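Local coordinates for peroxisomal acyl-CoA oxidase 1A (Solanum lycopersicum, PDB 2FON), which probably catalyses the FAD-dependent oxidation of acyl-CoA, an early step of peroxisomal fatty-acid beta-oxidation, at residues F365-W369 and K553-K557. Residues are numbered along the deposited sequence; the frame is centred on the assembly and turned at random.
Sequences FVGEW and KYIEK
Lys557 NZ is shared by two acceptors: it gives a salt-bridging hydrogen bond to Glu368 OE1 (3.1 Å), which receives it through the lone pair on the side of OE2, and a second hydrogen bond goes to Gln560. A long, flexible lysine suits this place, because its methylenes can pass across an aromatic ring while its ammonium reaches a carboxylate. With CG anti to the backbone N (chi1 179°), CG lies over one face of Phe365, 4.0 Å from the ring centroid, in a CH-pi contact, and the bend at chi2 then steers the rest of the chain toward Glu368. The same phenyl ring turns its edge into the face of Tyr554, a T-shaped pair with centroids 5.3 Å apart and planes at 90°. A flat, wholly apolar ring thus serves both neighbours in this buried place. One turn along, Trp369 offers a broad face to Lys553, whose CE sits 3.4 Å from Trp369 CE2 and whose NZ makes a cation-pi contact with the five-membered ring. Weak salt-bridging bonds to Glu556 probably help keep that ammonium over the indole. Segments 365-369 and 553-557, on helices 347-380 and 535-558, run at 82° to each other; helix 567-585 packs against Phe365 and Tyr554, and helix 389-417 against Val366 and Trp369.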
ATOM      1  N   PHE B 365     -18.444  10.699  10.662  1.00 61.92           N
ATOM      2  CA  PHE B 365     -19.751  11.325  10.638  1.00 61.62           C
ATOM      3  C   PHE B 365     -20.647  10.678   9.642  1.00 61.45           C
ATOM      4  O   PHE B 365     -21.834  10.485   9.903  1.00 61.60           O
ATOM      5  CB  PHE B 365     -19.608  12.816  10.408  1.00 61.71           C
ATOM      6  CG  PHE B 365     -18.840  13.524  11.526  1.00 61.92           C
ATOM      7  CD1 PHE B 365     -18.037  14.652  11.251  1.00 61.22           C
ATOM      8  CD2 PHE B 365     -18.913  13.053  12.831  1.00 58.23           C
ATOM      9  CE1 PHE B 365     -17.362  15.291  12.244  1.00 59.71           C
ATOM     10  CE2 PHE B 365     -18.242  13.697  13.846  1.00 59.63           C
ATOM     11  CZ  PHE B 365     -17.472  14.831  13.566  1.00 60.17           C
ATOM     12  N   VAL B 366     -20.086  10.261   8.528  1.00 61.61           N
ATOM     13  CA  VAL B 366     -20.882   9.454   7.625  1.00 62.21           C
ATOM     14  C   VAL B 366     -21.187   8.151   8.339  1.00 62.60           C
ATOM     15  O   VAL B 366     -22.279   7.624   8.236  1.00 63.73           O
ATOM     16  CB  VAL B 366     -20.272   9.334   6.196  1.00 62.17           C
ATOM     17  CG1 VAL B 366     -19.249   8.241   6.089  1.00 62.97           C
ATOM     18  CG2 VAL B 366     -21.368   9.097   5.206  1.00 62.89           C
ATOM     19  N   GLY B 367     -20.284   7.688   9.175  1.00 62.95           N
ATOM     20  CA  GLY B 367     -20.657   6.612  10.091  1.00 64.80           C
ATOM     21  C   GLY B 367     -21.902   6.829  10.955  1.00 65.89           C
ATOM     22  O   GLY B 367     -22.733   5.914  11.083  1.00 67.45           O
ATOM     23  N   GLU B 368     -22.060   8.010  11.566  1.00 65.77           N
ATOM     24  CA  GLU B 368     -23.230   8.235  12.424  1.00 65.42           C
ATOM     25  C   GLU B 368     -24.441   8.347  11.569  1.00 64.02           C
ATOM     26  O   GLU B 368     -25.543   8.026  12.008  1.00 64.20           O
ATOM     27  CB  GLU B 368     -23.150   9.539  13.202  1.00 65.51           C
ATOM     28  CG  GLU B 368     -22.078   9.626  14.279  1.00 67.86           C
ATOM     29  CD  GLU B 368     -21.981  11.043  14.886  1.00 68.47           C
ATOM     30  OE1 GLU B 368     -22.930  11.865  14.729  1.00 69.83           O
ATOM     31  OE2 GLU B 368     -20.934  11.337  15.501  1.00 74.82           O
ATOM     32  N   TRP B 369     -24.269   8.861  10.358  1.00 62.55           N
ATOM     33  CA  TRP B 369     -25.441   9.102   9.554  1.00 61.40           C
ATOM     34  C   TRP B 369     -25.999   7.763   9.094  1.00 61.38           C
ATOM     35  O   TRP B 369     -27.207   7.636   8.867  1.00 60.29           O
ATOM     36  CB  TRP B 369     -25.189  10.085   8.404  1.00 61.46           C
ATOM     37  CG  TRP B 369     -26.344  10.126   7.488  1.00 60.17           C
ATOM     38  CD1 TRP B 369     -27.484  10.797   7.672  1.00 59.30           C
ATOM     39  CD2 TRP B 369     -26.496   9.376   6.277  1.00 58.21           C
ATOM     40  NE1 TRP B 369     -28.364  10.520   6.650  1.00 59.33           N
ATOM     41  CE2 TRP B 369     -27.778   9.657   5.777  1.00 56.37           C
ATOM     42  CE3 TRP B 369     -25.665   8.505   5.568  1.00 58.58           C
ATOM     43  CZ2 TRP B 369     -28.263   9.115   4.601  1.00 58.74           C
ATOM     44  CZ3 TRP B 369     -26.141   7.949   4.378  1.00 60.47           C
ATOM     45  CH2 TRP B 369     -27.450   8.252   3.914  1.00 60.07           C
ATOM     46  N   LYS B 553     -22.922  15.083   4.185  1.00 67.26           N
ATOM     47  CA  LYS B 553     -23.309  14.611   5.518  1.00 68.02           C
ATOM     48  C   LYS B 553     -22.468  15.304   6.581  1.00 68.59           C
ATOM     49  O   LYS B 553     -22.880  15.525   7.718  1.00 68.52           O
ATOM     50  CB  LYS B 553     -23.177  13.092   5.621  1.00 67.47           C
ATOM     51  CG  LYS B 553     -24.109  12.366   4.680  1.00 68.69           C
ATOM     52  CD  LYS B 553     -25.533  12.618   5.056  1.00 71.24           C
ATOM     53  CE  LYS B 553     -26.527  12.285   3.959  1.00 73.96           C
ATOM     54  NZ  LYS B 553     -27.879  12.997   4.285  1.00 76.45           N
ATOM     55  N   TYR B 554     -21.261  15.653   6.180  1.00 69.55           N
ATOM     56  CA  TYR B 554     -20.390  16.427   7.015  1.00 69.99           C
ATOM     57  C   TYR B 554     -21.039  17.816   7.211  1.00 70.53           C
ATOM     58  O   TYR B 554     -21.048  18.378   8.331  1.00 70.82           O
ATOM     59  CB  TYR B 554     -18.988  16.496   6.369  1.00 69.52           C
ATOM     60  CG  TYR B 554     -17.893  16.789   7.367  1.00 70.37           C
ATOM     61  CD1 TYR B 554     -16.688  16.102   7.362  1.00 69.28           C
ATOM     62  CD2 TYR B 554     -18.082  17.773   8.343  1.00 72.67           C
ATOM     63  CE1 TYR B 554     -15.685  16.410   8.309  1.00 69.63           C
ATOM     64  CE2 TYR B 554     -17.111  18.074   9.267  1.00 71.87           C
ATOM     65  CZ  TYR B 554     -15.931  17.401   9.261  1.00 69.56           C
ATOM     66  OH  TYR B 554     -15.051  17.782  10.230  1.00 68.61           O
ATOM     67  N   ILE B 555     -21.597  18.360   6.128  1.00 70.52           N
ATOM     68  CA  ILE B 555     -22.202  19.667   6.224  1.00 70.22           C
ATOM     69  C   ILE B 555     -23.438  19.553   7.096  1.00 70.56           C
ATOM     70  O   ILE B 555     -23.722  20.465   7.885  1.00 71.76           O
ATOM     71  CB  ILE B 555     -22.523  20.304   4.820  1.00 71.12           C
ATOM     72  CG1 ILE B 555     -21.231  20.531   3.995  1.00 69.35           C
ATOM     73  CG2 ILE B 555     -23.343  21.595   4.975  1.00 67.06           C
ATOM     74  CD1 ILE B 555     -21.481  20.978   2.549  1.00 69.28           C
ATOM     75  N   GLU B 556     -24.153  18.437   6.985  1.00 69.75           N
ATOM     76  CA  GLU B 556     -25.397  18.268   7.722  1.00 70.32           C
ATOM     77  C   GLU B 556     -25.135  18.209   9.219  1.00 69.78           C
ATOM     78  O   GLU B 556     -25.889  18.760  10.041  1.00 68.47           O
ATOM     79  CB  GLU B 556     -26.107  17.013   7.269  1.00 70.03           C
ATOM     80  CG  GLU B 556     -27.134  17.241   6.184  1.00 71.57           C
ATOM     81  CD  GLU B 556     -28.025  16.007   5.932  1.00 73.51           C
ATOM     82  OE1 GLU B 556     -28.071  15.053   6.774  1.00 76.30           O
ATOM     83  OE2 GLU B 556     -28.686  15.997   4.863  1.00 78.89           O
ATOM     84  N   LYS B 557     -24.037  17.516   9.542  1.00 70.33           N
ATOM     85  CA  LYS B 557     -23.497  17.382  10.891  1.00 70.22           C
ATOM     86  C   LYS B 557     -23.168  18.766  11.513  1.00 70.85           C
ATOM     87  O   LYS B 557     -23.487  19.033  12.687  1.00 70.29           O
ATOM     88  CB  LYS B 557     -22.276  16.500  10.806  1.00 69.62           C
ATOM     89  CG  LYS B 557     -21.554  16.263  12.086  1.00 70.76           C
ATOM     90  CD  LYS B 557     -22.488  15.815  13.179  1.00 71.42           C
ATOM     91  CE  LYS B 557     -21.746  15.733  14.482  1.00 70.41           C
ATOM     92  NZ  LYS B 557     -22.514  14.850  15.367  1.00 73.82           N
TER